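Isocitrate dehydrogenase [NAD] subunit 1, mitochondrial (Saccharomyces cerevisiae, PDB 3BLX) is one of two kinds of subunit in the octameric mitochondrial enzyme that converts isocitrate to 2-oxoglutarate with NAD, and also binds 5'-untranslated leaders of mitochondrial mRNAs. Local coordinates at residues D26-E31 against L80-A85; T33-T38 against A290-S295; L109-K114 against D122-V127; E317-G322 against T336-E341; K152-P157 against D191-N196. All coordinates share one frame; numbering follows the deposited sequence.

Contact 1: D26-E31 against L80-A85; sequences DGVGKE and LWHTPA
Leu-80 meets Asp-26 and Gly-29 through its backbone. Leu-80 O accepts a hydrogen bond from Asp-26 N at 2.9 Å. Close by, Gly-29 CA lies 3.9 Å from Leu-80 N, so the first turn of helix 27-42 sits directly against Leu-80.

At Trp-81 the indole meets the residue just before the helix. Asp-26 N stands over one ring face, displaced toward the rim, and Asp-26 CB touches Trp-81 CD1 at 3.8 Å. The Trp-81 backbone N is bonded to Asp-86 OD2 of the following helix.

His-82 makes the main side-chain contact. Its backbone N and its ring ND1 both donate to Asp-26 OD1, and His-82 ND1 to Asp-26 OD1 is 3.0 Å. The two donors arrive from the same face of the carboxylate. ND1 comes on the syn side, and the carboxylate is almost coplanar with the imidazole, the planes 11° apart. Further round the ring, His-82 CE1 packs on Val-28 CB at 3.7 Å.

Asp-26 holds CG between its backbone N and carbonyl carbon (chi1 71°). This turns Asp-26 OD2 back to Gly-29 N, which donates to it at 3.0 Å, a helix N-cap. The sequence Asp-Gly-Val-Gly is consistent with the glycine-rich segment near the start of these dehydrogenases. With three N-H donors and a helix N-terminus around it, Asp-26 is probably ionised, and its bond to ND1 should hold the rotation of the His-82 ring and favour a proton on ND1.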
# COMPACT_ATOMS: atom_id res chain seq x y z
N ASP E 26 -22.42 14.70 -26.50
CA ASP E 26 -23.72 15.23 -26.88
C ASP E 26 -24.05 14.86 -28.33
O ASP E 26 -23.49 13.91 -28.87
CB ASP E 26 -23.82 16.75 -26.61
CG ASP E 26 -22.97 17.60 -27.56
OD1 ASP E 26 -22.88 18.82 -27.32
OD2 ASP E 26 -22.40 17.07 -28.55
N GLY E 27 -24.97 15.60 -28.93
CA GLY E 27 -25.40 15.34 -30.29
C GLY E 27 -24.31 15.41 -31.34
O GLY E 27 -24.20 14.49 -32.14
N VAL E 28 -23.55 16.51 -31.36
CA VAL E 28 -22.44 16.66 -32.28
C VAL E 28 -21.33 15.65 -31.99
O VAL E 28 -20.73 15.09 -32.91
CB VAL E 28 -21.86 18.09 -32.24
CG1 VAL E 28 -20.57 18.19 -33.07
CG2 VAL E 28 -22.90 19.08 -32.72
N GLY E 29 -21.07 15.43 -30.70
CA GLY E 29 -20.10 14.43 -30.29
C GLY E 29 -20.46 13.06 -30.83
O GLY E 29 -19.61 12.32 -31.30
N LYS E 30 -21.74 12.72 -30.79
CA LYS E 30 -22.21 11.48 -31.37
C LYS E 30 -22.05 11.42 -32.90
O LYS E 30 -21.72 10.37 -33.44
CB LYS E 30 -23.65 11.19 -30.94
CG LYS E 30 -24.15 9.85 -31.37
CD LYS E 30 -25.29 9.37 -30.51
CE LYS E 30 -26.22 8.45 -31.32
NZ LYS E 30 -25.47 7.50 -32.20
N GLU E 31 -22.25 12.53 -33.60
CA GLU E 31 -22.04 12.57 -35.05
C GLU E 31 -20.58 12.27 -35.36
O GLU E 31 -20.29 11.40 -36.16
CB GLU E 31 -22.41 13.93 -35.66
CG GLU E 31 -23.89 14.33 -35.62
CD GLU E 31 -24.14 15.78 -36.06
OE1 GLU E 31 -25.15 16.37 -35.63
OE2 GLU E 31 -23.31 16.33 -36.84
N LEU E 80 -17.45 15.19 -27.51
CA LEU E 80 -17.60 16.48 -26.84
C LEU E 80 -18.97 16.69 -26.24
O LEU E 80 -19.95 16.15 -26.74
CB LEU E 80 -17.37 17.63 -27.82
CG LEU E 80 -15.98 17.86 -28.39
CD1 LEU E 80 -14.94 17.38 -27.38
CD2 LEU E 80 -15.87 17.15 -29.73
N TRP E 81 -19.01 17.47 -25.16
CA TRP E 81 -20.19 18.25 -24.81
C TRP E 81 -19.88 19.71 -25.08
O TRP E 81 -18.82 20.21 -24.70
CB TRP E 81 -20.55 18.10 -23.35
CG TRP E 81 -21.21 16.84 -23.08
CD1 TRP E 81 -22.55 16.60 -23.04
CD2 TRP E 81 -20.56 15.59 -22.84
NE1 TRP E 81 -22.78 15.28 -22.77
CE2 TRP E 81 -21.58 14.63 -22.65
CE3 TRP E 81 -19.22 15.19 -22.76
CZ2 TRP E 81 -21.30 13.30 -22.37
CZ3 TRP E 81 -18.95 13.88 -22.49
CH2 TRP E 81 -19.98 12.94 -22.30
N HIS E 82 -20.80 20.39 -25.75
CA HIS E 82 -20.57 21.79 -26.05
C HIS E 82 -21.23 22.71 -25.02
O HIS E 82 -21.67 23.82 -25.34
CB HIS E 82 -20.96 22.09 -27.49
CG HIS E 82 -20.19 21.28 -28.48
ND1 HIS E 82 -20.42 19.93 -28.66
CD2 HIS E 82 -19.20 21.61 -29.34
CE1 HIS E 82 -19.60 19.46 -29.59
NE2 HIS E 82 -18.85 20.46 -30.02
N THR E 83 -21.28 22.23 -23.77
CA THR E 83 -21.49 23.08 -22.60
C THR E 83 -20.17 23.80 -22.31
O THR E 83 -19.11 23.32 -22.70
CB THR E 83 -21.96 22.25 -21.36
OG1 THR E 83 -20.90 21.40 -20.89
CG2 THR E 83 -23.18 21.40 -21.69
N PRO E 84 -20.22 24.95 -21.63
CA PRO E 84 -18.98 25.67 -21.34
C PRO E 84 -18.04 24.87 -20.43
O PRO E 84 -16.82 25.03 -20.52
CB PRO E 84 -19.46 26.95 -20.64
CG PRO E 84 -20.91 27.07 -21.00
CD PRO E 84 -21.41 25.67 -21.15
N ALA E 85 -18.60 24.02 -19.57
CA ALA E 85 -17.81 23.19 -18.66
C ALA E 85 -16.84 22.23 -19.39
O ALA E 85 -15.64 22.27 -19.14
CB ALA E 85 -18.72 22.41 -17.69

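Contact 2: T33-T38 against A290-S295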
# COMPACT_ATOMS: atom_id res chain seq x y z
N THR E 33 -18.26 10.99 -33.41
CA THR E 33 -17.93 9.69 -32.89
C THR E 33 -18.36 8.58 -33.86
O THR E 33 -17.64 7.59 -34.06
CB THR E 33 -18.62 9.47 -31.56
OG1 THR E 33 -17.70 9.75 -30.52
CG2 THR E 33 -19.13 8.04 -31.44
N ASP E 34 -19.54 8.76 -34.45
CA ASP E 34 -20.07 7.78 -35.40
C ASP E 34 -19.26 7.72 -36.70
O ASP E 34 -19.06 6.66 -37.29
CB ASP E 34 -21.55 8.01 -35.68
CG ASP E 34 -22.43 7.63 -34.48
OD1 ASP E 34 -21.93 6.98 -33.53
OD2 ASP E 34 -23.63 7.98 -34.49
N SER E 35 -18.75 8.87 -37.12
CA SER E 35 -17.77 8.92 -38.19
C SER E 35 -16.61 7.94 -37.94
O SER E 35 -16.27 7.14 -38.81
CB SER E 35 -17.29 10.35 -38.37
OG SER E 35 -16.16 10.41 -39.21
N VAL E 36 -16.02 7.99 -36.74
CA VAL E 36 -14.93 7.10 -36.39
C VAL E 36 -15.39 5.64 -36.36
O VAL E 36 -14.78 4.79 -36.96
CB VAL E 36 -14.28 7.48 -35.04
CG1 VAL E 36 -13.45 6.33 -34.52
CG2 VAL E 36 -13.42 8.71 -35.20
N ARG E 37 -16.47 5.36 -35.65
CA ARG E 37 -17.04 4.01 -35.62
C ARG E 37 -17.18 3.43 -37.02
O ARG E 37 -16.82 2.27 -37.25
CB ARG E 37 -18.41 4.03 -34.95
CG ARG E 37 -18.42 3.50 -33.57
CD ARG E 37 -19.82 3.10 -33.18
NE ARG E 37 -20.47 4.15 -32.42
CZ ARG E 37 -20.85 4.02 -31.16
NH1 ARG E 37 -20.63 2.86 -30.53
NH2 ARG E 37 -21.45 5.03 -30.52
N THR E 38 -17.69 4.25 -37.94
CA THR E 38 -17.92 3.88 -39.34
C THR E 38 -16.61 3.58 -40.10
O THR E 38 -16.47 2.54 -40.74
CB THR E 38 -18.72 4.99 -40.11
OG1 THR E 38 -20.03 5.13 -39.55
CG2 THR E 38 -18.88 4.64 -41.56
N ALA E 290 -10.93 16.18 -36.30
CA ALA E 290 -10.25 16.20 -35.02
C ALA E 290 -10.47 14.89 -34.30
O ALA E 290 -9.54 14.31 -33.79
CB ALA E 290 -10.72 17.38 -34.16
N MET E 291 -11.71 14.43 -34.28
CA MET E 291 -12.03 13.12 -33.71
C MET E 291 -11.31 11.97 -34.44
O MET E 291 -10.74 11.11 -33.81
CB MET E 291 -13.54 12.89 -33.70
CG MET E 291 -13.95 11.73 -32.90
SD MET E 291 -13.43 11.90 -31.21
CE MET E 291 -14.53 13.18 -30.64
N ILE E 292 -11.31 11.99 -35.77
CA ILE E 292 -10.66 10.95 -36.52
C ILE E 292 -9.14 10.92 -36.27
O ILE E 292 -8.55 9.86 -36.04
CB ILE E 292 -10.93 11.09 -38.03
CG1 ILE E 292 -12.45 11.13 -38.30
CG2 ILE E 292 -10.28 9.94 -38.81
CD1 ILE E 292 -12.84 11.43 -39.75
N LEU E 293 -8.51 12.09 -36.34
CA LEU E 293 -7.08 12.19 -36.10
C LEU E 293 -6.71 11.79 -34.66
O LEU E 293 -5.67 11.18 -34.41
CB LEU E 293 -6.59 13.60 -36.41
CG LEU E 293 -6.66 13.94 -37.90
CD1 LEU E 293 -6.06 15.30 -38.19
CD2 LEU E 293 -5.94 12.86 -38.69
N SER E 294 -7.56 12.15 -33.71
CA SER E 294 -7.34 11.74 -32.34
C SER E 294 -7.45 10.23 -32.30
O SER E 294 -6.71 9.57 -31.60
CB SER E 294 -8.40 12.37 -31.42
OG SER E 294 -8.19 13.76 -31.33
N SER E 295 -8.38 9.71 -33.09
CA SER E 295 -8.59 8.29 -33.25
C SER E 295 -7.32 7.59 -33.67
O SER E 295 -7.07 6.45 -33.26
CB SER E 295 -9.65 8.05 -34.34
OG SER E 295 -10.25 6.81 -34.18
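Val-36 puts its two methyl groups against different residues of helix 289-302. Val-36 CG2 rests 3.8 Å from Met-291 CG and equally near Ile-292 CA, so it lies over the backbone between those two side chains. CG1 is anti to the backbone N of Val-36 (chi1 164°) and faces Ser-295.

Met-291 crosses Val-36 at about a right angle. Its chain leaves with CG opposite the backbone N, chi1 -168°, then bends at both later torsions. CG is therefore the atom that touches Val-36, while the sulfur and CE run on toward Leu-80. Ile-32 and Pro-271 also pack on Met-291.

The contact joins two helices of the domain that this family builds from both ends of the chain. The axes of the short segments approach to 8.9 Å and cross at -46°. Strand 17-25 backs the first helix at Thr-33, and helix 335-347 adjoins both.

Ile-292 reaches toward Ser-35 with its longer branch. Ile-292 CD1 lies 3.5 Å from Ser-35 OG, and Ile-292 CG1 lies 4.1 Å from Val-36 CG2. The hydroxyl of Ser-35 meets the CD1 methyl and also has a polar partner, Thr-339 OG1 on helix 335-347.

Contact 3: L109-K114 against D122-V127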
# COMPACT_ATOMS: atom_id res chain seq x y z
N LEU E 109 -2.27 18.69 -30.79
CA LEU E 109 -1.37 18.79 -31.94
C LEU E 109 -1.92 19.80 -32.94
O LEU E 109 -3.05 19.67 -33.43
CB LEU E 109 -1.19 17.44 -32.60
CG LEU E 109 -0.77 16.31 -31.67
CD1 LEU E 109 -0.57 15.00 -32.45
CD2 LEU E 109 0.50 16.74 -30.99
N PHE E 110 -1.12 20.81 -33.25
CA PHE E 110 -1.52 21.81 -34.23
C PHE E 110 -0.68 21.74 -35.51
O PHE E 110 0.30 22.48 -35.67
CB PHE E 110 -1.45 23.20 -33.60
CG PHE E 110 -2.27 23.33 -32.38
CD1 PHE E 110 -1.68 23.24 -31.13
CD2 PHE E 110 -3.64 23.53 -32.48
CE1 PHE E 110 -2.43 23.37 -29.98
CE2 PHE E 110 -4.40 23.64 -31.34
CZ PHE E 110 -3.79 23.56 -30.07
N LYS E 111 -1.04 20.83 -36.41
CA LYS E 111 -0.39 20.76 -37.71
C LYS E 111 -1.30 21.32 -38.79
O LYS E 111 -2.46 20.90 -38.91
CB LYS E 111 0.02 19.33 -38.07
CG LYS E 111 1.23 19.29 -38.99
CD LYS E 111 1.73 17.88 -39.20
CE LYS E 111 2.86 17.86 -40.22
NZ LYS E 111 3.26 16.45 -40.55
N SER E 112 -0.76 22.25 -39.59
CA SER E 112 -1.46 22.77 -40.78
C SER E 112 -1.81 21.67 -41.80
O SER E 112 -1.04 20.73 -42.03
CB SER E 112 -0.62 23.87 -41.44
OG SER E 112 -0.85 25.15 -40.87
N LEU E 113 -2.98 21.78 -42.43
CA LEU E 113 -3.42 20.77 -43.38
C LEU E 113 -3.32 21.24 -44.83
O LEU E 113 -3.58 22.42 -45.12
CB LEU E 113 -4.85 20.35 -43.07
CG LEU E 113 -4.99 19.50 -41.82
CD1 LEU E 113 -6.08 20.08 -40.93
CD2 LEU E 113 -5.28 18.05 -42.20
N LYS E 114 -2.97 20.31 -45.72
CA LYS E 114 -2.61 20.64 -47.10
C LYS E 114 -3.65 21.49 -47.84
O LYS E 114 -3.29 22.46 -48.51
CB LYS E 114 -2.28 19.39 -47.91
CG LYS E 114 -1.34 19.69 -49.09
CD LYS E 114 -1.88 19.14 -50.42
CE LYS E 114 -1.49 17.68 -50.67
NZ LYS E 114 -0.13 17.55 -51.27
N ASP E 122 1.94 26.26 -43.05
CA ASP E 122 2.93 25.29 -42.56
C ASP E 122 3.25 25.43 -41.09
O ASP E 122 4.40 25.70 -40.70
CB ASP E 122 4.19 25.36 -43.42
CG ASP E 122 3.93 24.94 -44.86
OD1 ASP E 122 3.56 23.77 -45.08
OD2 ASP E 122 4.09 25.79 -45.77
N ILE E 123 2.23 25.25 -40.26
CA ILE E 123 2.41 25.33 -38.83
C ILE E 123 2.57 23.92 -38.28
O ILE E 123 1.94 22.96 -38.77
CB ILE E 123 1.24 26.05 -38.17
CG1 ILE E 123 1.36 27.55 -38.45
CG2 ILE E 123 1.20 25.81 -36.67
CD1 ILE E 123 0.13 28.32 -38.13
N ASP E 124 3.45 23.78 -37.29
CA ASP E 124 3.61 22.50 -36.62
C ASP E 124 4.02 22.63 -35.15
O ASP E 124 5.18 22.39 -34.78
CB ASP E 124 4.61 21.60 -37.36
CG ASP E 124 4.55 20.16 -36.88
OD1 ASP E 124 3.76 19.89 -35.94
OD2 ASP E 124 5.28 19.31 -37.43
N LEU E 125 3.06 22.99 -34.31
CA LEU E 125 3.36 23.04 -32.89
C LEU E 125 2.52 22.10 -32.06
O LEU E 125 1.43 21.69 -32.45
CB LEU E 125 3.35 24.47 -32.36
CG LEU E 125 2.15 25.35 -32.63
CD1 LEU E 125 1.15 25.20 -31.51
CD2 LEU E 125 2.68 26.76 -32.64
N ILE E 126 3.08 21.73 -30.91
CA ILE E 126 2.47 20.83 -29.95
C ILE E 126 2.41 21.55 -28.62
O ILE E 126 3.41 22.10 -28.17
CB ILE E 126 3.34 19.61 -29.80
CG1 ILE E 126 3.40 18.90 -31.14
CG2 ILE E 126 2.83 18.68 -28.68
CD1 ILE E 126 4.27 17.68 -31.10
N VAL E 127 1.23 21.58 -28.01
CA VAL E 127 1.05 22.22 -26.73
C VAL E 127 0.75 21.15 -25.70
O VAL E 127 -0.20 20.37 -25.84
CB VAL E 127 -0.09 23.28 -26.76
CG1 VAL E 127 -0.41 23.77 -25.35
CG2 VAL E 127 0.29 24.45 -27.66
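Phe-110 sets one side of its ring, obliquely, against Leu-125 and Val-127 of the neighbouring strand. Phe-110 CD1 touches Leu-125 CD1 at 3.5 Å, and its CE1 meets Val-127 CG2 at 3.7 Å. Leu-125 carries CG between its backbone N and carbonyl carbon (chi1 51°), which brings its CD1 methyl across to the ring. Val-257 also packs on Phe-110.

The backbones of Phe-110 and Leu-125 form an antiparallel hydrogen-bonded pair. Phe-110 N donates to Leu-125 O at 2.8 Å. The return bond from Leu-125 N to Phe-110 O is 3.1 Å.

The other face of the sheet carries Leu-109 and Ile-126, which lie side by side and point the same way. Leu-109 CD2 nests against Ile-126 CG1 at 3.6 Å. Lys-111 and Asp-124 follow on this face. Their charged ends do not touch, and Asp-124 OD1 has its salt bridge with Arg-175.

Past the strand end Ser-112 uses both its backbone and its hydroxyl. Ser-112 N donates to Ile-123 O at 2.9 Å, while Ser-112 OG accepts from Ile-123 N at 3.1 Å.

Consecutive antiparallel strands paired in this way make a beta hairpin with a long connection. It belongs to the large mixed sheet of the isocitrate and isopropylmalate dehydrogenase fold. Strand 124-130 goes on to Arg-129, which by similarity binds substrate.

Contact 4: E317-G322 against T336-E341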
# COMPACT_ATOMS: atom_id res chain seq x y z
N GLU E 317 -5.68 13.36 -47.64
CA GLU E 317 -5.91 13.34 -49.08
C GLU E 317 -7.29 13.90 -49.37
O GLU E 317 -7.45 14.77 -50.23
CB GLU E 317 -5.82 11.90 -49.59
CG GLU E 317 -5.55 11.74 -51.08
CD GLU E 317 -5.22 10.30 -51.45
OE1 GLU E 317 -4.23 9.75 -50.90
OE2 GLU E 317 -5.95 9.71 -52.28
N THR E 318 -8.29 13.42 -48.64
CA THR E 318 -9.65 13.91 -48.82
C THR E 318 -9.77 15.43 -48.61
O THR E 318 -10.48 16.10 -49.35
CB THR E 318 -10.63 13.21 -47.91
OG1 THR E 318 -10.66 11.81 -48.23
CG2 THR E 318 -12.03 13.80 -48.07
N ILE E 319 -9.10 15.98 -47.61
CA ILE E 319 -9.22 17.41 -47.37
C ILE E 319 -8.32 18.22 -48.33
O ILE E 319 -8.60 19.39 -48.63
CB ILE E 319 -9.07 17.86 -45.84
CG1 ILE E 319 -7.68 18.40 -45.54
CG2 ILE E 319 -9.49 16.80 -44.84
CD1 ILE E 319 -7.62 19.90 -45.68
N ALA E 320 -7.25 17.60 -48.82
CA ALA E 320 -6.38 18.25 -49.81
C ALA E 320 -7.10 18.60 -51.13
O ALA E 320 -6.89 19.67 -51.70
CB ALA E 320 -5.16 17.42 -50.07
N GLU E 321 -7.93 17.68 -51.62
CA GLU E 321 -8.81 17.95 -52.75
C GLU E 321 -10.11 18.54 -52.25
O GLU E 321 -10.91 17.86 -51.60
CB GLU E 321 -9.12 16.64 -53.48
CG GLU E 321 -7.93 15.71 -53.64
CD GLU E 321 -8.33 14.25 -53.80
OE1 GLU E 321 -9.55 13.94 -53.66
OE2 GLU E 321 -7.41 13.43 -54.05
N GLY E 322 -10.35 19.81 -52.57
CA GLY E 322 -11.48 20.55 -52.01
C GLY E 322 -12.86 19.94 -52.12
O GLY E 322 -13.84 20.56 -51.69
N THR E 336 -21.32 13.09 -42.94
CA THR E 336 -21.52 11.80 -43.60
C THR E 336 -20.86 11.70 -44.98
O THR E 336 -20.22 10.69 -45.30
CB THR E 336 -23.02 11.50 -43.72
OG1 THR E 336 -23.44 10.79 -42.56
CG2 THR E 336 -23.33 10.65 -44.94
N ASP E 337 -21.01 12.74 -45.80
CA ASP E 337 -20.38 12.75 -47.12
C ASP E 337 -18.87 12.64 -46.96
O ASP E 337 -18.20 11.88 -47.65
CB ASP E 337 -20.72 14.04 -47.89
CG ASP E 337 -22.20 14.12 -48.29
OD1 ASP E 337 -22.87 13.06 -48.38
OD2 ASP E 337 -22.68 15.26 -48.52
N PHE E 338 -18.34 13.41 -46.03
CA PHE E 338 -16.91 13.48 -45.79
C PHE E 338 -16.40 12.12 -45.34
O PHE E 338 -15.38 11.64 -45.81
CB PHE E 338 -16.63 14.57 -44.74
CG PHE E 338 -15.19 14.78 -44.46
CD1 PHE E 338 -14.33 15.19 -45.46
CD2 PHE E 338 -14.68 14.60 -43.19
CE1 PHE E 338 -12.99 15.40 -45.20
CE2 PHE E 338 -13.34 14.80 -42.92
CZ PHE E 338 -12.50 15.21 -43.93
N THR E 339 -17.13 11.49 -44.42
CA THR E 339 -16.78 10.17 -43.92
C THR E 339 -16.74 9.16 -45.06
O THR E 339 -15.75 8.42 -45.21
CB THR E 339 -17.77 9.67 -42.86
OG1 THR E 339 -17.81 10.58 -41.76
CG2 THR E 339 -17.35 8.30 -42.36
N ASN E 340 -17.81 9.13 -45.86
CA ASN E 340 -17.91 8.20 -46.98
C ASN E 340 -16.80 8.36 -48.03
O ASN E 340 -16.31 7.37 -48.57
CB ASN E 340 -19.30 8.26 -47.60
CG ASN E 340 -20.37 7.71 -46.68
OD1 ASN E 340 -20.09 6.85 -45.83
ND2 ASN E 340 -21.60 8.19 -46.84
N GLU E 341 -16.39 9.61 -48.30
CA GLU E 341 -15.27 9.88 -49.18
C GLU E 341 -13.98 9.29 -48.63
O GLU E 341 -13.16 8.76 -49.38
CB GLU E 341 -15.09 11.40 -49.38
CG GLU E 341 -14.96 11.88 -50.85
CD GLU E 341 -13.86 11.19 -51.69
OE1 GLU E 341 -12.75 11.76 -51.80
OE2 GLU E 341 -14.12 10.10 -52.27
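Phe-338 packs against Thr-318 and Ile-319 where two neighbouring helices, 306-320 and 335-347, lie together near the C-terminus. They are part of the domain that the isocitrate dehydrogenase family assembles from both chain ends.

The first shell is apolar. Thr-318 CG2 meets Phe-338 CE1 at 3.4 Å, approaching the ring obliquely. Ile-319 CG2 comes in at the ring edge, near its plane, 3.5 Å from Phe-338 CZ. The ring reaches both because Phe-338 CG points opposite its backbone N (chi1 -177°), which swings the benzyl group across to the other helix. The methyl of Thr-318, CG2, also lies 4.1 Å from Glu-341 CB, one turn after Phe-338.

The second shell sets these groups in place. Thr-318 OG1 is bonded to Ala-314 O of its own helix, which leaves the methyl directed at the partner helix. Pro-288 packs on Phe-338, and Val-116 packs on Ile-319. Thr-339, next to the phenylalanine, faces helix 27-42.

At the outer end helix 306-320 stops, and Glu-321 is the first residue to leave helical geometry. Its carboxylate and that of Glu-341 are like charges placed near each other. Lys-345 forms a salt bridge with Glu-321 OE2 and probably offsets part of this repulsion. The nearest carboxylate oxygens of the pair, Glu-321 OE1 and Glu-341 OE1, are 4.3 Å apart.

Contact 5: K152-P157 against D191-N196; sequences KVMTRP and DGLFRN
Met-154 and Asp-191 meet beside the active site, where a strand of an intersubunit sheet lies along helix 190-205. Strand 147-155 pairs with strand 140-142, and its sheet runs on antiparallel into a strand of a neighbouring subunit 2, as is known in this dehydrogenase family. The axes of the short strand and helix segments approach to 8.6 Å, at 27°.

Met-154 carries most of the contact. Its CG is anti to the backbone N (chi1 166°), and the chain then bends twice, which brings SD to Phe-194 and CE to Asp-191. Met-154 CG lies 4.0 Å from Leu-193 CD2, the two side chains sliding past each other in opposite directions. The sulfur makes an oblique Met-aromatic contact, with Met-154 SD 3.9 Å from Phe-194 CD1. Met-154 CE lies 3.6 Å from Asp-191 OD1.

That carboxylate has its polar partners elsewhere. Asp-191 OD2 accepts from Lys-183 N, the backbone of a residue critical for catalysis by similarity, and is also bonded to Tyr-239 OH. Met-154 thus packs on a residue that probably helps to position the backbone of Lys-183.

Thr-155 is the N-cap of helix 156-172, and its hydroxyl is bonded to Glu-133. Leu-193 also packs on Val-154 of the neighbouring subunit 2. At the outer edge of the contact Leu-193 CD1 meets the guanidinium of Arg-156 obliquely, 3.8 Å from Arg-156 NH1.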
# COMPACT_ATOMS: atom_id res chain seq x y z
N LYS E 152 -4.33 28.84 -5.04
CA LYS E 152 -3.95 27.82 -6.01
C LYS E 152 -2.55 27.29 -5.68
O LYS E 152 -1.75 28.02 -5.13
CB LYS E 152 -4.04 28.36 -7.44
CG LYS E 152 -5.45 28.62 -7.97
CD LYS E 152 -5.41 29.26 -9.36
CE LYS E 152 -6.76 29.86 -9.81
NZ LYS E 152 -6.60 30.73 -11.04
N VAL E 153 -2.26 26.02 -5.98
CA VAL E 153 -0.93 25.47 -5.70
C VAL E 153 -0.16 25.01 -6.93
O VAL E 153 -0.72 24.60 -7.93
CB VAL E 153 -0.96 24.30 -4.70
CG1 VAL E 153 -1.60 24.72 -3.39
CG2 VAL E 153 -1.68 23.13 -5.30
N MET E 154 1.15 25.10 -6.84
CA MET E 154 2.05 24.63 -7.86
C MET E 154 3.07 23.82 -7.08
O MET E 154 3.67 24.34 -6.14
CB MET E 154 2.76 25.82 -8.52
CG MET E 154 3.98 25.49 -9.38
SD MET E 154 3.58 25.41 -11.14
CE MET E 154 2.45 26.81 -11.34
N THR E 155 3.26 22.56 -7.42
CA THR E 155 4.15 21.72 -6.62
C THR E 155 5.21 21.07 -7.47
O THR E 155 4.98 20.79 -8.64
CB THR E 155 3.40 20.61 -5.84
OG1 THR E 155 3.24 19.44 -6.66
CG2 THR E 155 2.05 21.09 -5.33
N ARG E 156 6.35 20.78 -6.88
CA ARG E 156 7.47 20.30 -7.67
C ARG E 156 7.26 18.89 -8.23
O ARG E 156 7.62 18.61 -9.38
CB ARG E 156 8.81 20.46 -6.89
CG ARG E 156 9.40 19.20 -6.31
CD ARG E 156 10.81 19.45 -5.73
NE ARG E 156 11.74 20.01 -6.71
CZ ARG E 156 12.18 21.28 -6.70
NH1 ARG E 156 11.80 22.13 -5.72
NH2 ARG E 156 13.02 21.69 -7.66
N PRO E 157 6.66 17.98 -7.46
CA PRO E 157 6.44 16.66 -8.07
C PRO E 157 5.51 16.72 -9.28
O PRO E 157 5.79 16.07 -10.29
CB PRO E 157 5.80 15.84 -6.94
CG PRO E 157 6.13 16.58 -5.68
CD PRO E 157 6.18 18.03 -6.06
N ASP E 191 5.69 30.36 -10.62
CA ASP E 191 6.03 30.17 -12.02
C ASP E 191 7.55 30.17 -12.20
O ASP E 191 8.06 29.69 -13.21
CB ASP E 191 5.32 31.19 -12.93
CG ASP E 191 3.85 30.82 -13.20
OD1 ASP E 191 3.22 30.12 -12.37
OD2 ASP E 191 3.32 31.24 -14.26
N GLY E 192 8.26 30.69 -11.21
CA GLY E 192 9.71 30.54 -11.15
C GLY E 192 10.08 29.07 -10.98
O GLY E 192 10.93 28.54 -11.69
N LEU E 193 9.42 28.42 -10.03
CA LEU E 193 9.58 26.98 -9.82
C LEU E 193 9.38 26.18 -11.10
O LEU E 193 10.17 25.30 -11.45
CB LEU E 193 8.55 26.52 -8.79
CG LEU E 193 8.59 25.07 -8.32
CD1 LEU E 193 9.87 24.83 -7.56
CD2 LEU E 193 7.40 24.77 -7.43
N PHE E 194 8.29 26.51 -11.80
CA PHE E 194 7.97 25.88 -13.07
C PHE E 194 9.06 26.02 -14.15
O PHE E 194 9.54 25.02 -14.68
CB PHE E 194 6.65 26.44 -13.61
CG PHE E 194 6.10 25.65 -14.75
CD1 PHE E 194 5.30 24.52 -14.52
CD2 PHE E 194 6.39 26.01 -16.07
CE1 PHE E 194 4.80 23.77 -15.57
CE2 PHE E 194 5.89 25.26 -17.13
CZ PHE E 194 5.10 24.14 -16.89
N ARG E 195 9.43 27.26 -14.49
CA ARG E 195 10.53 27.53 -15.42
C ARG E 195 11.83 26.85 -15.02
O ARG E 195 12.53 26.29 -15.87
CB ARG E 195 10.79 29.04 -15.50
CG ARG E 195 12.05 29.41 -16.26
CD ARG E 195 12.50 30.82 -15.91
NE ARG E 195 12.89 30.93 -14.50
CZ ARG E 195 12.79 32.04 -13.77
NH1 ARG E 195 12.30 33.17 -14.31
NH2 ARG E 195 13.16 32.03 -12.48
N ASN E 196 12.17 26.91 -13.73
CA ASN E 196 13.42 26.30 -13.26
C ASN E 196 13.43 24.80 -13.40
O ASN E 196 14.37 24.25 -13.97
CB ASN E 196 13.71 26.67 -11.82
CG ASN E 196 14.05 28.13 -11.68
OD1 ASN E 196 14.42 28.79 -12.67
ND2 ASN E 196 13.91 28.65 -10.46

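In the fold
Contacts 1 to 4 form a connected chain of touches. Contacts 1 and 2 share helix 27-42 and touch where Leu-80 CD2 lies 4.3 Å from Met-291 CE. Contact 2 joins contact 4 through a probable hydrogen bond between Ser-35 OG and Thr-339 OG1, 3.0 Å long. Contact 3 reaches contact 4 by packing of Leu-113 CB on Ile-319 CD1 at 3.8 Å. Contact 5 stands apart, its centre about 44 Å from that of contact 4. It lies next to Lys-183, critical for catalysis by similarity, with the Asp-191 side chain about 3 Å from that of Lys-183. Contact 3 also borders the site: the Val-127 side chain is about 5 Å from that of Arg-129.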